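Local structure of actin-binding protein (Saccharomyces cerevisiae, 1HQZ) at residues I6-H11 and A107-K112; T30-I35 and L56-E61; E44-G49 and K63-L68. The protein binds actin filaments, probably through this N-terminal cofilin-homology domain, and recruits the ARP2/3 complex to their sides, regulating actin assembly. One frame throughout, in Å; residues are numbered along the deposited sequence.

Contact 1. Residues I6-H11 and A107-K112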
# COMPACT_ATOMS: atom_id res chain seq x y z
N ILE A 6 -15.27 0.84 0.47
CA ILE A 6 -14.27 -0.02 1.08
C ILE A 6 -14.47 -0.07 2.59
O ILE A 6 -14.85 0.92 3.21
CB ILE A 6 -12.83 0.47 0.81
CG1 ILE A 6 -11.83 -0.51 1.41
CG2 ILE A 6 -12.63 1.86 1.41
CD1 ILE A 6 -10.38 -0.11 1.24
N ASP A 7 -14.20 -1.22 3.18
CA ASP A 7 -14.33 -1.36 4.62
C ASP A 7 -12.98 -1.61 5.25
O ASP A 7 -12.43 -2.71 5.14
CB ASP A 7 -15.30 -2.50 4.97
CG ASP A 7 -15.20 -2.92 6.42
OD1 ASP A 7 -14.94 -2.05 7.29
OD2 ASP A 7 -15.40 -4.12 6.70
N TYR A 8 -12.44 -0.59 5.91
CA TYR A 8 -11.15 -0.70 6.58
C TYR A 8 -11.24 -0.30 8.05
O TYR A 8 -10.23 -0.05 8.70
CB TYR A 8 -10.09 0.17 5.88
CG TYR A 8 -10.49 1.62 5.65
CD1 TYR A 8 -10.84 2.45 6.71
CD2 TYR A 8 -10.50 2.16 4.37
CE1 TYR A 8 -11.19 3.79 6.50
CE2 TYR A 8 -10.84 3.49 4.15
CZ TYR A 8 -11.19 4.30 5.21
OH TYR A 8 -11.50 5.62 4.99
N THR A 9 -12.46 -0.22 8.57
CA THR A 9 -12.65 0.16 9.97
C THR A 9 -12.95 -1.04 10.87
O THR A 9 -12.66 -1.01 12.06
CB THR A 9 -13.77 1.22 10.11
OG1 THR A 9 -14.96 0.75 9.46
CG2 THR A 9 -13.35 2.53 9.47
N THR A 10 -13.51 -2.09 10.28
CA THR A 10 -13.83 -3.31 11.01
C THR A 10 -12.57 -3.85 11.66
O THR A 10 -12.58 -4.21 12.84
CB THR A 10 -14.40 -4.39 10.06
OG1 THR A 10 -15.69 -3.99 9.60
CG2 THR A 10 -14.50 -5.73 10.77
N HIS A 11 -11.50 -3.92 10.88
CA HIS A 11 -10.23 -4.42 11.38
C HIS A 11 -9.23 -3.27 11.54
O HIS A 11 -8.03 -3.44 11.31
CB HIS A 11 -9.68 -5.48 10.43
CG HIS A 11 -10.56 -6.69 10.31
ND1 HIS A 11 -10.78 -7.55 11.36
CD2 HIS A 11 -11.26 -7.18 9.26
CE1 HIS A 11 -11.59 -8.52 10.96
NE2 HIS A 11 -11.90 -8.32 9.70
N ALA A 107 -6.06 6.83 0.92
CA ALA A 107 -5.01 7.84 0.95
C ALA A 107 -5.34 9.01 1.86
O ALA A 107 -4.44 9.58 2.48
CB ALA A 107 -4.72 8.33 -0.47
N ASN A 108 -6.62 9.37 1.95
CA ASN A 108 -7.02 10.50 2.78
C ASN A 108 -7.38 10.15 4.23
O ASN A 108 -7.21 10.97 5.12
CB ASN A 108 -8.22 11.25 2.17
CG ASN A 108 -8.01 11.63 0.70
OD1 ASN A 108 -6.92 12.05 0.29
ND2 ASN A 108 -9.07 11.51 -0.09
N ASN A 109 -7.85 8.93 4.46
CA ASN A 109 -8.27 8.55 5.81
C ASN A 109 -7.50 7.45 6.52
O ASN A 109 -7.47 7.42 7.75
CB ASN A 109 -9.75 8.16 5.80
CG ASN A 109 -10.60 9.10 4.97
OD1 ASN A 109 -10.60 10.31 5.19
ND2 ASN A 109 -11.32 8.55 4.01
N LEU A 110 -6.90 6.53 5.77
CA LEU A 110 -6.19 5.43 6.41
C LEU A 110 -4.66 5.53 6.39
O LEU A 110 -4.04 5.68 7.45
CB LEU A 110 -6.63 4.11 5.76
CG LEU A 110 -6.13 2.81 6.40
CD1 LEU A 110 -6.69 2.68 7.81
CD2 LEU A 110 -6.56 1.62 5.55
N PHE A 111 -4.06 5.44 5.21
CA PHE A 111 -2.60 5.52 5.10
C PHE A 111 -2.14 6.95 4.90
O PHE A 111 -1.45 7.26 3.93
CB PHE A 111 -2.11 4.66 3.92
CG PHE A 111 -2.33 3.18 4.10
CD1 PHE A 111 -2.25 2.32 3.01
CD2 PHE A 111 -2.58 2.64 5.36
CE1 PHE A 111 -2.42 0.94 3.18
CE2 PHE A 111 -2.75 1.27 5.53
CZ PHE A 111 -2.67 0.41 4.44
N LYS A 112 -2.52 7.83 5.82
CA LYS A 112 -2.14 9.24 5.72
C LYS A 112 -0.65 9.45 5.93
O LYS A 112 0.01 8.67 6.62
CB LYS A 112 -2.90 10.09 6.75
CG LYS A 112 -4.42 10.10 6.59
CD LYS A 112 -5.09 10.93 7.68
CE LYS A 112 -4.79 12.42 7.49
NZ LYS A 112 -5.24 12.89 6.15
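Y8 meets N109 by its hydroxyl and L110 by CB and the adjoining ring carbon CG, and these two touches make up the contact. The polar one is a hydrogen bond in which N109 ND2 donates to Y8 OH over 3.1 Å. The N-H...O angle is 141°, so the bond is bent rather than straight. The oxygen stands 21° out of the amide plane; ring and amide planes are 46° apart. N109 CB also lies 3.2 Å from Y8 OH, so the hydroxyl rests against the base of the asparagine as well as its amide.

The apolar touch is made by one methyl of the leucine. L110 CD2 sits 3.8 Å from Y8 CB and approaches the ring obliquely near CG, the two side chains running past each other in opposite directions. Y8 CG lies between the backbone N and the carbonyl carbon (chi1 52°), the rotamer that goes with this placing of ring and hydroxyl. Replacing Y8 by an alanine would probably leave N109 ND2 without this acceptor and open a gap beside the L110 methyl.

Within the ADF-homology fold, the contact ties the loop before helix 12-24 to the C-terminal end of helix 93-110. Y8 and L110 both pack on I15 of helix 12-24.

Contact 2. Residues T30-I35 and L56-E61; sequences TTWLII and LQLFDE
I34 and W32, on strand 32-37 of the central mixed sheet of the ADF-homology fold, pack against L58 and F59 in the loop that follows helix 52-56. The bumps are single methyl groups. I34 CD1 fits over the middle of the F59 ring, 3.6 Å from its centroid and 4° off the ring normal, which defines a CH-pi contact over the face. All six ring carbons lie at nearly equal distances from that methyl, as expected of a group centred on the ring. The isoleucine chain reaches this spot because CG1 lies anti to the carbonyl carbon (chi1 -71°) and CD1 continues outward from it.

The same methyl fills the angle between F59 and the preceding residue: I34 CD1 is 3.7 Å from L58 CB and 3.5 Å from L58 O, so the isoleucine end wedges between ring face and loop backbone.

L58 supplies the second bump. Its side chain crosses that of W32 at about a right angle and brings a methyl to the rim of the indole, near the ring plane, so that the six-membered end of the tryptophan is met at its edge.

Around this pair of fits the aromatic groups continue: F55 of helix 52-56 meets the rings of both W32 and F59, and W86 of strand 80-86 stacks with F59. The loop thus closes over one side of the sheet mainly through apolar side-chain contacts with strand 32-37. The tightest of them joins W32 CH2 to L58 CD1 at 3.3 Å.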
# COMPACT_ATOMS: atom_id res chain seq x y z
N THR A 30 9.36 -4.66 10.25
CA THR A 30 8.13 -4.32 9.55
C THR A 30 8.21 -2.93 8.92
O THR A 30 7.99 -1.93 9.60
CB THR A 30 6.92 -4.37 10.51
OG1 THR A 30 6.89 -5.64 11.17
CG2 THR A 30 5.61 -4.20 9.74
N THR A 31 8.52 -2.89 7.63
CA THR A 31 8.63 -1.62 6.90
C THR A 31 7.59 -1.51 5.79
O THR A 31 7.53 -0.51 5.08
CB THR A 31 10.01 -1.45 6.28
OG1 THR A 31 10.23 -2.49 5.31
CG2 THR A 31 11.08 -1.53 7.35
N TRP A 32 6.79 -2.55 5.62
CA TRP A 32 5.75 -2.51 4.61
C TRP A 32 4.56 -3.36 5.02
O TRP A 32 4.68 -4.26 5.86
CB TRP A 32 6.28 -2.93 3.23
CG TRP A 32 6.80 -4.33 3.12
CD1 TRP A 32 8.11 -4.72 3.12
CD2 TRP A 32 6.04 -5.52 2.88
NE1 TRP A 32 8.21 -6.07 2.88
CE2 TRP A 32 6.95 -6.58 2.73
CE3 TRP A 32 4.66 -5.78 2.77
CZ2 TRP A 32 6.54 -7.89 2.47
CZ3 TRP A 32 4.25 -7.07 2.52
CH2 TRP A 32 5.19 -8.12 2.37
N LEU A 33 3.42 -3.06 4.41
CA LEU A 33 2.16 -3.74 4.71
C LEU A 33 1.27 -3.75 3.47
O LEU A 33 1.26 -2.79 2.70
CB LEU A 33 1.41 -2.98 5.82
CG LEU A 33 -0.12 -3.14 5.89
CD1 LEU A 33 -0.49 -4.53 6.41
CD2 LEU A 33 -0.71 -2.05 6.81
N ILE A 34 0.54 -4.84 3.29
CA ILE A 34 -0.41 -4.94 2.19
C ILE A 34 -1.73 -5.34 2.82
O ILE A 34 -1.79 -6.34 3.56
CB ILE A 34 -0.03 -6.03 1.16
CG1 ILE A 34 1.21 -5.61 0.36
CG2 ILE A 34 -1.21 -6.29 0.22
CD1 ILE A 34 1.63 -6.59 -0.74
N ILE A 35 -2.78 -4.57 2.57
CA ILE A 35 -4.09 -4.93 3.11
C ILE A 35 -4.95 -5.45 1.97
O ILE A 35 -4.98 -4.88 0.88
CB ILE A 35 -4.81 -3.74 3.80
CG1 ILE A 35 -5.06 -2.62 2.79
CG2 ILE A 35 -3.99 -3.27 5.00
CD1 ILE A 35 -5.89 -1.49 3.35
N LEU A 56 7.03 -5.55 -3.30
CA LEU A 56 6.60 -5.44 -4.69
C LEU A 56 6.15 -6.75 -5.32
O LEU A 56 5.41 -6.74 -6.31
CB LEU A 56 7.70 -4.79 -5.51
CG LEU A 56 8.05 -3.39 -4.99
CD1 LEU A 56 9.26 -2.84 -5.74
CD2 LEU A 56 6.85 -2.48 -5.14
N GLN A 57 6.56 -7.86 -4.74
CA GLN A 57 6.19 -9.17 -5.25
C GLN A 57 5.08 -9.86 -4.47
O GLN A 57 4.79 -11.03 -4.70
CB GLN A 57 7.40 -10.08 -5.20
CG GLN A 57 8.58 -9.62 -6.01
CD GLN A 57 9.68 -10.64 -5.96
OE1 GLN A 57 10.43 -10.72 -4.98
NE2 GLN A 57 9.76 -11.47 -6.99
N LEU A 58 4.44 -9.14 -3.56
CA LEU A 58 3.43 -9.81 -2.75
C LEU A 58 1.99 -9.43 -3.00
O LEU A 58 1.13 -9.74 -2.18
CB LEU A 58 3.75 -9.61 -1.26
CG LEU A 58 5.13 -10.03 -0.73
CD1 LEU A 58 4.93 -10.86 0.54
CD2 LEU A 58 5.88 -10.87 -1.73
N PHE A 59 1.71 -8.78 -4.12
CA PHE A 59 0.34 -8.40 -4.44
C PHE A 59 -0.38 -9.53 -5.17
O PHE A 59 0.23 -10.27 -5.96
CB PHE A 59 0.30 -7.12 -5.27
CG PHE A 59 0.69 -5.88 -4.50
CD1 PHE A 59 2.01 -5.44 -4.48
CD2 PHE A 59 -0.27 -5.17 -3.76
CE1 PHE A 59 2.38 -4.29 -3.74
CE2 PHE A 59 0.08 -4.04 -3.02
CZ PHE A 59 1.42 -3.60 -3.01
N ASP A 60 -1.68 -9.66 -4.91
CA ASP A 60 -2.52 -10.72 -5.50
C ASP A 60 -3.21 -10.23 -6.78
O ASP A 60 -4.04 -9.32 -6.72
CB ASP A 60 -3.57 -11.16 -4.48
CG ASP A 60 -4.19 -12.50 -4.82
OD1 ASP A 60 -4.52 -12.74 -6.01
OD2 ASP A 60 -4.37 -13.32 -3.89
N GLU A 61 -2.90 -10.85 -7.91
CA GLU A 61 -3.48 -10.47 -9.20
C GLU A 61 -4.99 -10.66 -9.33
O GLU A 61 -5.56 -10.32 -10.37
CB GLU A 61 -2.78 -11.21 -10.34
CG GLU A 61 -2.87 -12.72 -10.24
CD GLU A 61 -2.21 -13.42 -11.42
OE1 GLU A 61 -1.01 -13.17 -11.67
OE2 GLU A 61 -2.90 -14.21 -12.10

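Contact 3. Residues E44-G49 and K63-L68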
# COMPACT_ATOMS: atom_id res chain seq x y z
N GLU A 44 -8.15 -6.26 5.76
CA GLU A 44 -7.31 -6.51 6.92
C GLU A 44 -5.89 -6.78 6.44
O GLU A 44 -5.66 -7.03 5.26
CB GLU A 44 -7.85 -7.70 7.72
CG GLU A 44 -7.93 -8.99 6.93
CD GLU A 44 -8.64 -10.08 7.71
OE1 GLU A 44 -8.71 -11.23 7.22
OE2 GLU A 44 -9.13 -9.79 8.82
N PRO A 45 -4.91 -6.72 7.36
CA PRO A 45 -3.52 -6.97 6.98
C PRO A 45 -3.37 -8.35 6.36
O PRO A 45 -3.77 -9.34 6.96
CB PRO A 45 -2.77 -6.87 8.30
CG PRO A 45 -3.59 -5.87 9.06
CD PRO A 45 -5.00 -6.34 8.77
N GLU A 46 -2.81 -8.42 5.16
CA GLU A 46 -2.62 -9.72 4.54
C GLU A 46 -1.20 -10.17 4.76
O GLU A 46 -0.94 -11.32 5.08
CB GLU A 46 -2.90 -9.66 3.05
CG GLU A 46 -2.66 -10.99 2.38
CD GLU A 46 -3.23 -11.05 0.99
OE1 GLU A 46 -2.50 -10.75 0.01
OE2 GLU A 46 -4.43 -11.40 0.88
N SER A 47 -0.27 -9.23 4.60
CA SER A 47 1.14 -9.52 4.77
C SER A 47 1.93 -8.28 5.14
O SER A 47 1.50 -7.15 4.89
CB SER A 47 1.70 -10.11 3.48
OG SER A 47 1.40 -9.26 2.40
N THR A 48 3.09 -8.50 5.75
CA THR A 48 3.99 -7.45 6.16
C THR A 48 5.37 -8.05 6.00
O THR A 48 5.52 -9.27 5.93
CB THR A 48 3.77 -7.06 7.66
OG1 THR A 48 4.04 -8.20 8.49
CG2 THR A 48 2.34 -6.58 7.90
N GLY A 49 6.39 -7.20 5.92
CA GLY A 49 7.74 -7.70 5.76
C GLY A 49 8.72 -6.56 5.94
O GLY A 49 8.31 -5.42 6.14
N LYS A 63 -7.14 -9.65 -6.69
CA LYS A 63 -7.78 -8.78 -5.71
C LYS A 63 -7.27 -7.36 -5.74
O LYS A 63 -6.12 -7.10 -6.11
CB LYS A 63 -7.55 -9.32 -4.29
CG LYS A 63 -7.97 -10.75 -4.06
CD LYS A 63 -7.53 -11.20 -2.67
CE LYS A 63 -7.76 -12.68 -2.46
NZ LYS A 63 -7.34 -13.09 -1.10
N VAL A 64 -8.15 -6.44 -5.35
CA VAL A 64 -7.80 -5.03 -5.26
C VAL A 64 -7.18 -4.90 -3.88
O VAL A 64 -7.81 -5.25 -2.88
CB VAL A 64 -9.05 -4.13 -5.33
CG1 VAL A 64 -8.69 -2.70 -4.97
CG2 VAL A 64 -9.64 -4.18 -6.71
N GLN A 65 -5.95 -4.42 -3.80
CA GLN A 65 -5.29 -4.29 -2.52
C GLN A 65 -4.57 -2.97 -2.37
O GLN A 65 -4.38 -2.24 -3.34
CB GLN A 65 -4.27 -5.42 -2.34
CG GLN A 65 -4.83 -6.82 -2.56
CD GLN A 65 -3.74 -7.87 -2.58
OE1 GLN A 65 -2.78 -7.78 -3.35
NE2 GLN A 65 -3.89 -8.89 -1.74
N TYR A 66 -4.15 -2.66 -1.15
CA TYR A 66 -3.43 -1.43 -0.92
C TYR A 66 -2.19 -1.78 -0.14
O TYR A 66 -2.24 -2.59 0.79
CB TYR A 66 -4.31 -0.44 -0.15
CG TYR A 66 -5.63 -0.20 -0.87
CD1 TYR A 66 -6.70 -1.06 -0.69
CD2 TYR A 66 -5.75 0.83 -1.80
CE1 TYR A 66 -7.88 -0.91 -1.43
CE2 TYR A 66 -6.91 0.99 -2.55
CZ TYR A 66 -7.97 0.11 -2.36
OH TYR A 66 -9.09 0.23 -3.13
N GLY A 67 -1.08 -1.18 -0.55
CA GLY A 67 0.19 -1.43 0.11
C GLY A 67 0.74 -0.14 0.69
O GLY A 67 0.45 0.96 0.19
N LEU A 68 1.54 -0.28 1.73
CA LEU A 68 2.15 0.86 2.42
C LEU A 68 3.58 0.47 2.73
O LEU A 68 3.82 -0.60 3.28
CB LEU A 68 1.40 1.12 3.73
CG LEU A 68 1.96 2.13 4.72
CD1 LEU A 68 1.71 3.54 4.22
CD2 LEU A 68 1.28 1.92 6.08
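E46 reaches Q65 and K63 with its carboxylate, the two oxygens taking different partners. Q65 NE2 donates to E46 OE1 over 2.9 Å, but the N-H...O angle of 128° makes this a weak hydrogen bond, and carboxylate and amide planes stand 67° apart. On the other oxygen, K63 NZ lies 3.9 Å from E46 OE2, a long salt bridge that would give at most a loose electrostatic attraction.

The setting is the mixed sheet of the ADF-homology fold, where strand 32-37 runs between strands 43-49 and 65-71. The contact therefore spans one intervening strand, which explains why the nearest pair of CA atoms, those of E46 and Q65, is 9.3 Å apart and why only side chains meet. A classic beta bulge makes E46 and S47 both face I34 of the middle strand.

Extended chains cover the distance. E46 has CG anti to the backbone N (chi1 178°) and stays stretched beyond it, carrying the carboxylate across the middle strand toward Q65; the side chains of E46 and Q65 cross at about a right angle. K63 is likewise stretched, which lets NZ reach E46 OE2; the two side chains cross at a slant.

The Q65 amide has further partners: its OE1 accepts from the backbone N of D60, its strongest polar link, and its NE2 also bonds to S36 OG. These bonds hold the amide between the loop before strand 65-71 and the middle strand, and fix which of its ends faces E46.

Outward from the polar groups, E46 and K63 both touch S36, and Q65 packs against F59. At the carboxylate, Q65 NE2 lies nearer to E46 OE1 than to E46 OE2, from which it is 3.7 Å.

How the contacts relate
Contacts 2 and 3 lie closest together, their centres about 5 Å apart, while the centre of contact 1 is about 16 Å from that of contact 2 and 12 Å from that of contact 3. Along the chain the segments of contacts 2 and 3 alternate, and contact 1 encloses them both by joining residues 6-11 to 107-112. Strand 32-37 lies between 43-49 and 65-71 in the same sheet, and L33 O makes a probable hydrogen bond with L68 N. From contact 1, I6 packs on Y66, L110 and F111 on I35, and F111 also on L33, Y66 and L68. An N-terminal loop and the end of helix 93-110 thus both lie against the central sheet of the cofilin-homology domain.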